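Local coordinates for C protein alpha-antigen (Streptococcus agalactiae, PDB 1YWM) that may play a role in both virulence and immunity as a peptidoglycan-anchored surface protein, represented here by its N-terminal domain, at residues A[30-35]-A[56-61]; A[63-68]-A[102-107]; A[67-72]-A[79-84]. All blocks are in the same frame, centred on the assembly; numbering follows the deposited sequence.

Interaction 1: A[30-35]-A[56-61]; sequences TSITKN and LQLIVL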
loop_
_atom_site.group_PDB
_atom_site.type_symbol
_atom_site.label_atom_id
_atom_site.label_comp_id
_atom_site.label_asym_id
_atom_site.label_seq_id
_atom_site.Cartn_x
_atom_site.Cartn_y
_atom_site.Cartn_z
ATOM N N THR A 30 -10.030 -2.483 -11.601
ATOM C CA THR A 30 -9.570 -3.601 -10.753
ATOM C C THR A 30 -8.235 -4.239 -11.192
ATOM O O THR A 30 -7.680 -5.110 -10.489
ATOM C CB THR A 30 -10.647 -4.683 -10.665
ATOM O OG1 THR A 30 -11.083 -5.007 -11.989
ATOM C CG2 THR A 30 -11.908 -4.154 -9.969
ATOM N N SER A 31 -7.724 -3.801 -12.338
ATOM C CA SER A 31 -6.426 -4.240 -12.843
ATOM C C SER A 31 -5.234 -3.637 -12.070
ATOM O O SER A 31 -4.106 -4.144 -12.142
ATOM C CB SER A 31 -6.321 -3.921 -14.329
ATOM O OG SER A 31 -5.817 -2.615 -14.545
ATOM N N ILE A 32 -5.486 -2.550 -11.351
ATOM C CA ILE A 32 -4.465 -1.897 -10.533
ATOM C C ILE A 32 -4.453 -2.593 -9.161
ATOM O O ILE A 32 -4.910 -2.053 -8.126
ATOM C CB ILE A 32 -4.688 -0.367 -10.475
ATOM C CG1 ILE A 32 -4.664 0.184 -11.914
ATOM C CG2 ILE A 32 -3.608 0.300 -9.669
ATOM C CD1 ILE A 32 -4.965 1.657 -12.036
ATOM N N THR A 33 -3.907 -3.807 -9.175
ATOM C CA THR A 33 -3.941 -4.682 -8.009
ATOM C C THR A 33 -3.171 -4.172 -6.795
ATOM O O THR A 33 -3.512 -4.569 -5.661
ATOM C CB THR A 33 -3.500 -6.128 -8.347
ATOM O OG1 THR A 33 -2.287 -6.095 -9.104
ATOM C CG2 THR A 33 -4.517 -6.786 -9.256
ATOM N N LYS A 34 -2.171 -3.308 -6.991
ATOM C CA LYS A 34 -1.550 -2.689 -5.805
ATOM C C LYS A 34 -2.582 -1.910 -4.938
ATOM O O LYS A 34 -2.461 -1.860 -3.707
ATOM C CB LYS A 34 -0.367 -1.794 -6.189
ATOM C CG LYS A 34 0.332 -1.153 -5.021
ATOM C CD LYS A 34 0.922 -2.191 -4.040
ATOM C CE LYS A 34 1.684 -1.518 -2.887
ATOM N NZ LYS A 34 2.940 -0.772 -3.329
ATOM N N ASN A 35 -3.594 -1.320 -5.579
ATOM C CA ASN A 35 -4.520 -0.421 -4.899
ATOM C C ASN A 35 -5.979 -0.880 -4.787
ATOM O O ASN A 35 -6.716 -0.361 -3.962
ATOM C CB ASN A 35 -4.457 0.976 -5.547
ATOM C CG ASN A 35 -3.078 1.581 -5.467
ATOM O OD1 ASN A 35 -2.340 1.589 -6.462
ATOM N ND2 ASN A 35 -2.702 2.072 -4.274
ATOM N N LEU A 56 -7.359 9.236 -9.575
ATOM C CA LEU A 56 -8.107 9.222 -10.851
ATOM C C LEU A 56 -7.725 8.075 -11.751
ATOM O O LEU A 56 -8.502 7.657 -12.618
ATOM C CB LEU A 56 -8.001 10.558 -11.590
ATOM C CG LEU A 56 -8.690 11.764 -10.929
ATOM C CD1 LEU A 56 -8.565 13.028 -11.806
ATOM C CD2 LEU A 56 -10.157 11.473 -10.588
ATOM N N GLN A 57 -6.524 7.531 -11.549
ATOM C CA GLN A 57 -6.101 6.404 -12.370
ATOM C C GLN A 57 -6.747 5.092 -11.915
ATOM O O GLN A 57 -6.626 4.084 -12.600
ATOM C CB GLN A 57 -4.558 6.318 -12.437
ATOM C CG GLN A 57 -3.938 7.478 -13.232
ATOM C CD GLN A 57 -2.420 7.535 -13.173
ATOM O OE1 GLN A 57 -1.764 6.592 -12.724
ATOM N NE2 GLN A 57 -1.858 8.653 -13.627
ATOM N N LEU A 58 -7.489 5.123 -10.801
ATOM C CA LEU A 58 -8.123 3.915 -10.272
ATOM C C LEU A 58 -9.518 3.708 -10.836
ATOM O O LEU A 58 -10.185 2.727 -10.517
ATOM C CB LEU A 58 -8.155 3.954 -8.735
ATOM C CG LEU A 58 -6.790 4.212 -8.054
ATOM C CD1 LEU A 58 -6.954 4.300 -6.524
ATOM C CD2 LEU A 58 -5.816 3.087 -8.433
ATOM N N ILE A 59 -9.965 4.633 -11.684
ATOM C CA ILE A 59 -11.278 4.475 -12.302
ATOM C C ILE A 59 -11.221 4.634 -13.807
ATOM O O ILE A 59 -10.296 5.250 -14.339
ATOM C CB ILE A 59 -12.285 5.457 -11.719
ATOM C CG1 ILE A 59 -11.773 6.895 -11.851
ATOM C CG2 ILE A 59 -12.648 5.067 -10.284
ATOM C CD1 ILE A 59 -12.871 7.843 -12.200
ATOM N N VAL A 60 -12.213 4.058 -14.485
ATOM C CA VAL A 60 -12.327 4.213 -15.925
ATOM C C VAL A 60 -13.595 5.017 -16.202
ATOM O O VAL A 60 -14.678 4.668 -15.735
ATOM C CB VAL A 60 -12.366 2.837 -16.641
ATOM C CG1 VAL A 60 -12.644 3.007 -18.137
ATOM C CG2 VAL A 60 -11.067 2.079 -16.424
ATOM N N LEU A 61 -13.443 6.093 -16.963
ATOM C CA LEU A 61 -14.546 7.005 -17.249
ATOM C C LEU A 61 -14.977 6.911 -18.690
ATOM O O LEU A 61 -14.145 6.829 -19.610
ATOM C CB LEU A 61 -14.113 8.437 -17.020
ATOM C CG LEU A 61 -14.168 8.990 -15.623
ATOM C CD1 LEU A 61 -13.265 10.192 -15.633
ATOM C CD2 LEU A 61 -15.626 9.363 -15.295
#
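Asn35 N bonds back to Ile32 O at 3.0 Å, closing a short loop whose two end residues both meet Leu58. This link is consistent with Ile32 and Asn35 both facing Leu58, while a weaker bond from Thr33 N to Ser31 O makes Ile32 the centre of an inverse gamma turn. The contact illustrates how an irregular loop can present apolar groups as a defined surface: local backbone bonds help to shape it. Leu58, at the end of a 3-10 turn, supplies the opposing group. Its CD2 methyl does the touching, 3.8 Å from Ile32 CG2 and equally 3.8 Å from Asn35 CB, so one branch spans both loop residues. The Ile32 and Leu58 side chains cross at about a right angle.

The two arms of Ile32 have different tasks. CG2 lies anti to the backbone N and faces the leucine; the CG1 arm, beside that nitrogen with chi1 -58°, runs out extended so that CD1 comes up against Gln57 O. The 3.0 Å from Ile32 CD1 to Gln57 O is very close for a methyl and a carbonyl, and its exact value is doubtful. Asn35 meets Leu58 through CB, while its ND2 bonds to Tyr42 O and its backbone is also paired with Tyr42.

In the beta sandwich the loop joins strands 26-28 and 36-37. The partner segment is tied to strand 26-28 and the residue after it by backbone bonds of Val60 with Thr27 and of Leu58 with Asn29. Leu58 also packs on Tyr94 of strand 88-97, and Lys34 NZ reaches Asp162 O of helix 144-163, connecting this loop to the three-helix bundle.

Interaction 2: A[63-68]-A[102-107]; sequences QGFTAK and LPHVKT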
loop_
_atom_site.group_PDB
_atom_site.type_symbol
_atom_site.label_atom_id
_atom_site.label_comp_id
_atom_site.label_asym_id
_atom_site.label_seq_id
_atom_site.Cartn_x
_atom_site.Cartn_y
_atom_site.Cartn_z
ATOM N N GLN A 63 -16.492 8.440 -22.135
ATOM C CA GLN A 63 -16.259 9.678 -22.873
ATOM C C GLN A 63 -17.336 10.705 -22.502
ATOM O O GLN A 63 -18.507 10.355 -22.344
ATOM C CB GLN A 63 -16.253 9.406 -24.387
ATOM C CG GLN A 63 -15.672 10.543 -25.242
ATOM C CD GLN A 63 -16.743 11.495 -25.792
ATOM O OE1 GLN A 63 -16.460 12.669 -26.067
ATOM N NE2 GLN A 63 -17.967 10.992 -25.953
ATOM N N GLY A 64 -16.915 11.954 -22.322
ATOM C CA GLY A 64 -17.817 13.042 -22.018
ATOM C C GLY A 64 -18.009 13.293 -20.536
ATOM O O GLY A 64 -18.724 14.223 -20.161
ATOM N N PHE A 65 -17.386 12.469 -19.689
ATOM C CA PHE A 65 -17.517 12.641 -18.243
ATOM C C PHE A 65 -16.166 12.836 -17.568
ATOM O O PHE A 65 -15.149 12.324 -18.047
ATOM C CB PHE A 65 -18.234 11.425 -17.661
ATOM C CG PHE A 65 -19.665 11.336 -18.094
ATOM C CD1 PHE A 65 -20.024 10.574 -19.199
ATOM C CD2 PHE A 65 -20.640 12.075 -17.444
ATOM C CE1 PHE A 65 -21.349 10.513 -19.621
ATOM C CE2 PHE A 65 -21.994 12.019 -17.878
ATOM C CZ PHE A 65 -22.328 11.235 -18.961
ATOM N N THR A 66 -16.149 13.600 -16.484
ATOM C CA THR A 66 -14.943 13.732 -15.665
ATOM C C THR A 66 -15.244 13.326 -14.226
ATOM O O THR A 66 -16.406 13.239 -13.836
ATOM C CB THR A 66 -14.391 15.170 -15.692
ATOM O OG1 THR A 66 -15.400 16.081 -15.235
ATOM C CG2 THR A 66 -14.082 15.622 -17.155
ATOM N N ALA A 67 -14.196 13.103 -13.433
ATOM C CA ALA A 67 -14.365 12.690 -12.040
ATOM C C ALA A 67 -13.501 13.566 -11.169
ATOM O O ALA A 67 -12.434 13.998 -11.607
ATOM C CB ALA A 67 -13.960 11.210 -11.876
ATOM N N LYS A 68 -13.994 13.884 -9.975
ATOM C CA LYS A 68 -13.182 14.556 -8.963
ATOM C C LYS A 68 -13.283 13.668 -7.736
ATOM O O LYS A 68 -14.385 13.248 -7.365
ATOM C CB LYS A 68 -13.678 15.983 -8.666
ATOM C CG LYS A 68 -12.944 16.605 -7.453
ATOM C CD LYS A 68 -12.695 18.120 -7.490
ATOM C CE LYS A 68 -11.365 18.478 -6.772
ATOM N NZ LYS A 68 -11.476 19.047 -5.404
ATOM N N LEU A 102 -21.601 20.078 -14.195
ATOM C CA LEU A 102 -22.596 19.716 -13.191
ATOM C C LEU A 102 -22.562 18.174 -12.973
ATOM O O LEU A 102 -22.164 17.425 -13.872
ATOM C CB LEU A 102 -23.982 20.211 -13.601
ATOM C CG LEU A 102 -24.151 21.757 -13.637
ATOM C CD1 LEU A 102 -25.508 22.142 -14.276
ATOM C CD2 LEU A 102 -23.992 22.406 -12.260
ATOM N N PRO A 103 -22.982 17.694 -11.797
ATOM C CA PRO A 103 -23.065 16.238 -11.594
ATOM C C PRO A 103 -23.919 15.557 -12.666
ATOM O O PRO A 103 -24.939 16.084 -13.121
ATOM C CB PRO A 103 -23.700 16.082 -10.172
ATOM C CG PRO A 103 -23.497 17.368 -9.497
ATOM C CD PRO A 103 -23.433 18.459 -10.615
ATOM N N HIS A 104 -23.460 14.379 -13.082
ATOM C CA HIS A 104 -24.211 13.466 -13.914
ATOM C C HIS A 104 -25.331 12.871 -13.083
ATOM O O HIS A 104 -25.102 12.374 -11.988
ATOM C CB HIS A 104 -23.268 12.363 -14.381
ATOM C CG HIS A 104 -23.929 11.286 -15.179
ATOM N ND1 HIS A 104 -23.578 9.966 -15.052
ATOM C CD2 HIS A 104 -24.893 11.333 -16.134
ATOM C CE1 HIS A 104 -24.312 9.234 -15.871
ATOM N NE2 HIS A 104 -25.123 10.041 -16.534
ATOM N N VAL A 105 -26.546 12.925 -13.600
ATOM C CA VAL A 105 -27.673 12.206 -12.981
ATOM C C VAL A 105 -27.916 10.994 -13.841
ATOM O O VAL A 105 -28.024 11.100 -15.084
ATOM C CB VAL A 105 -28.964 13.076 -12.885
ATOM C CG1 VAL A 105 -30.131 12.291 -12.258
ATOM C CG2 VAL A 105 -28.697 14.264 -12.019
ATOM N N LYS A 106 -27.992 9.833 -13.190
ATOM C CA LYS A 106 -28.118 8.568 -13.907
ATOM C C LYS A 106 -29.549 8.347 -14.360
ATOM O O LYS A 106 -30.460 9.032 -13.915
ATOM C CB LYS A 106 -27.631 7.375 -13.025
ATOM C CG LYS A 106 -26.184 7.570 -12.505
ATOM C CD LYS A 106 -25.780 6.426 -11.556
ATOM C CE LYS A 106 -26.555 6.535 -10.248
ATOM N NZ LYS A 106 -25.982 5.585 -9.221
ATOM N N THR A 107 -29.727 7.359 -15.227
ATOM C CA THR A 107 -31.056 6.977 -15.717
ATOM C C THR A 107 -32.038 6.834 -14.560
ATOM O O THR A 107 -33.181 7.288 -14.648
ATOM C CB THR A 107 -30.949 5.659 -16.495
ATOM O OG1 THR A 107 -29.969 5.797 -17.530
ATOM C CG2 THR A 107 -32.243 5.394 -17.256
#
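Phe65 and His104 mark the closest approach of two backbones that remain 8.0 Å apart between the Phe65 and His104 CA atoms, so the gap is bridged by aromatic rings. Here is a worked example of a single ring pair making a whole contact. The rings form an edge-to-face pair, tilted well short of perpendicular: the planes meet at 51° and the centroids lie 4.5 Å apart. The edge of Phe65 is directed at one face of His104, with Phe65 CE2 leading. It sits toward the rim of the imidazole, 3.4 Å from His104 CG, and the neighbouring Phe65 CZ is nearest the CD2-NE2 side, 3.8 Å from His104 CD2. His104 CB adds to the same surface at 3.7 Å from Phe65 CE2.

His104 extends from the loop to meet the phenylalanine because its CG points opposite the backbone N (chi1 176°). A bond between His104 ND1 and Asp112 OD2 helps to fix the rotation of the imidazole, and the nearby carboxylate would tend to favour its protonated form.

Thr66, next to the phenylalanine, belongs to the pocket occupied by the dithiol ligand. Phe65 packs on Ile96 of strand 88-97, while His104 makes backbone bonds with Ile96 and Asp112, so the loop that joins strands 88-97 and 113-121 is brought to Phe65, beside strand 66-73.

Interaction 3: A[67-72]-A[79-84]; sequences AKYVFR and GDVSQL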
loop_
_atom_site.group_PDB
_atom_site.type_symbol
_atom_site.label_atom_id
_atom_site.label_comp_id
_atom_site.label_asym_id
_atom_site.label_seq_id
_atom_site.Cartn_x
_atom_site.Cartn_y
_atom_site.Cartn_z
ATOM N N ALA A 67 -14.196 13.103 -13.433
ATOM C CA ALA A 67 -14.365 12.690 -12.040
ATOM C C ALA A 67 -13.501 13.566 -11.169
ATOM O O ALA A 67 -12.434 13.998 -11.607
ATOM C CB ALA A 67 -13.960 11.210 -11.876
ATOM N N LYS A 68 -13.994 13.884 -9.975
ATOM C CA LYS A 68 -13.182 14.556 -8.963
ATOM C C LYS A 68 -13.283 13.668 -7.736
ATOM O O LYS A 68 -14.385 13.248 -7.365
ATOM C CB LYS A 68 -13.678 15.983 -8.666
ATOM C CG LYS A 68 -12.944 16.605 -7.453
ATOM C CD LYS A 68 -12.695 18.120 -7.490
ATOM C CE LYS A 68 -11.365 18.478 -6.772
ATOM N NZ LYS A 68 -11.476 19.047 -5.404
ATOM N N TYR A 69 -12.140 13.312 -7.154
ATOM C CA TYR A 69 -12.181 12.428 -5.980
ATOM C C TYR A 69 -12.272 13.196 -4.683
ATOM O O TYR A 69 -11.835 14.345 -4.588
ATOM C CB TYR A 69 -10.966 11.492 -5.957
ATOM C CG TYR A 69 -9.619 12.146 -5.818
ATOM C CD1 TYR A 69 -8.795 12.343 -6.936
ATOM C CD2 TYR A 69 -9.139 12.506 -4.568
ATOM C CE1 TYR A 69 -7.509 12.923 -6.789
ATOM C CE2 TYR A 69 -7.894 13.090 -4.408
ATOM C CZ TYR A 69 -7.079 13.272 -5.523
ATOM O OH TYR A 69 -5.846 13.842 -5.318
ATOM N N VAL A 70 -12.842 12.557 -3.660
ATOM C CA VAL A 70 -12.932 13.189 -2.354
ATOM C C VAL A 70 -12.732 12.068 -1.383
ATOM O O VAL A 70 -13.387 11.028 -1.486
ATOM C CB VAL A 70 -14.349 13.833 -2.027
ATOM C CG1 VAL A 70 -14.217 14.663 -0.709
ATOM C CG2 VAL A 70 -14.824 14.705 -3.143
ATOM N N PHE A 71 -11.825 12.287 -0.441
ATOM C CA PHE A 71 -11.639 11.348 0.664
ATOM C C PHE A 71 -12.410 11.879 1.864
ATOM O O PHE A 71 -12.501 13.098 2.073
ATOM C CB PHE A 71 -10.139 11.274 1.055
ATOM C CG PHE A 71 -9.254 10.655 0.003
ATOM C CD1 PHE A 71 -8.393 11.443 -0.755
ATOM C CD2 PHE A 71 -9.241 9.275 -0.196
ATOM C CE1 PHE A 71 -7.534 10.879 -1.714
ATOM C CE2 PHE A 71 -8.396 8.697 -1.176
ATOM C CZ PHE A 71 -7.537 9.503 -1.922
ATOM N N ARG A 72 -12.934 10.970 2.675
ATOM C CA ARG A 72 -13.480 11.348 3.964
ATOM C C ARG A 72 -12.755 10.486 4.992
ATOM O O ARG A 72 -12.755 9.252 4.871
ATOM C CB ARG A 72 -14.963 10.980 3.983
ATOM C CG ARG A 72 -15.598 11.191 5.326
ATOM C CD ARG A 72 -15.856 12.616 5.607
ATOM N NE ARG A 72 -16.478 12.840 6.910
ATOM C CZ ARG A 72 -16.655 14.044 7.421
ATOM N NH1 ARG A 72 -16.307 15.119 6.703
ATOM N NH2 ARG A 72 -17.215 14.189 8.636
ATOM N N GLY A 79 -9.484 16.752 -0.736
ATOM C CA GLY A 79 -9.521 16.781 -2.188
ATOM C C GLY A 79 -8.193 16.485 -2.865
ATOM O O GLY A 79 -8.126 16.431 -4.097
ATOM N N ASP A 80 -7.138 16.275 -2.066
ATOM C CA ASP A 80 -5.800 16.022 -2.609
ATOM C C ASP A 80 -5.221 14.858 -1.832
ATOM O O ASP A 80 -5.093 14.961 -0.618
ATOM C CB ASP A 80 -4.922 17.245 -2.364
ATOM C CG ASP A 80 -3.497 17.094 -2.902
ATOM O OD1 ASP A 80 -3.158 16.079 -3.563
ATOM O OD2 ASP A 80 -2.645 17.984 -2.698
ATOM N N VAL A 81 -4.906 13.767 -2.521
ATOM C CA VAL A 81 -4.334 12.580 -1.875
ATOM C C VAL A 81 -3.116 12.927 -0.982
ATOM O O VAL A 81 -2.892 12.290 0.052
ATOM C CB VAL A 81 -3.999 11.480 -2.899
ATOM C CG1 VAL A 81 -2.823 11.921 -3.869
ATOM C CG2 VAL A 81 -3.728 10.116 -2.168
ATOM N N SER A 82 -2.348 13.945 -1.376
ATOM C CA SER A 82 -1.174 14.389 -0.593
ATOM C C SER A 82 -1.517 14.886 0.825
ATOM O O SER A 82 -0.634 14.970 1.689
ATOM C CB SER A 82 -0.385 15.443 -1.385
ATOM O OG SER A 82 -0.990 16.725 -1.256
ATOM N N GLN A 83 -2.800 15.183 1.081
ATOM C CA GLN A 83 -3.244 15.571 2.424
ATOM C C GLN A 83 -3.476 14.414 3.401
ATOM O O GLN A 83 -3.651 14.657 4.613
ATOM C CB GLN A 83 -4.539 16.399 2.370
ATOM C CG GLN A 83 -4.477 17.633 1.470
ATOM C CD GLN A 83 -5.858 18.274 1.452
ATOM O OE1 GLN A 83 -6.739 17.809 0.740
ATOM N NE2 GLN A 83 -6.066 19.284 2.294
ATOM N N LEU A 84 -3.537 13.179 2.891
ATOM C CA LEU A 84 -3.707 12.021 3.763
ATOM C C LEU A 84 -2.450 11.870 4.625
ATOM O O LEU A 84 -1.350 11.811 4.107
ATOM C CB LEU A 84 -3.932 10.733 2.969
ATOM C CG LEU A 84 -5.211 10.714 2.115
ATOM C CD1 LEU A 84 -5.348 9.395 1.447
ATOM C CD2 LEU A 84 -6.456 11.029 2.985
#
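Phe71 and Leu84 form the apolar centre, with Leu84 CD1 3.9 Å from the centroid of the Phe71 ring and only 7° off its normal, a CH-pi contact over the middle of the face. The two side chains cross at about a right angle. Val81 comes obliquely to the same ring, its CA 3.6 Å from Phe71 CE1 and its CG2 3.9 Å from Phe71 CZ.

Outward from this cluster, Tyr69 shows how an aromatic can turn from packing to bonding along its length. Its CG stands between the backbone N and the carbonyl carbon (chi1 64°), and the ring extends over to the loop. There the hydroxyl accepts from Val81 N at 3.0 Å from Tyr69 OH, a nearly straight bond (165°) lying near the ring plane. Gly79 O lies 3.4 Å from Tyr69 CE2.

The polar rim is made by the loop itself. Asp80 OD1 accepts from Ser82 N at 3.2 Å, an Asx turn, and is met from above the carboxylate plane. Gln83 OE1 accepts from Asp80 N at 3.2 Å, and Gln83 N bonds back to Asp80 O, so the backbone N and O of Asp80 are both tied to the 3-10 turn 81-83.

Pro55 packs against Tyr69, Phe71 and Val81. Strand 66-73 runs between strands 88-97 and 76-78; Phe71 touches Leu118 and Leu84 touches Ile120, both on strand 113-121.

Strand 66-73 runs through interactions 2 and 3 and is packed on by interaction 1. Interactions 2 and 3 both start from it and share Ala67 and Lys68, yet their centres are about 18 Å apart, since one lies at the beginning of the strand and the other further along. Interaction 1 closes earlier in the chain and reaches that strand through packing: Ile59 CD1 lies 3.6 Å from Ala67 CB. Its centre is about 15 Å from that of interaction 3 and about 18 Å from that of interaction 2. All three belong to the fibronectin-like beta sandwich, where each joins a loop to a strand region; interaction 1 also reaches the helical bundle through Lys34.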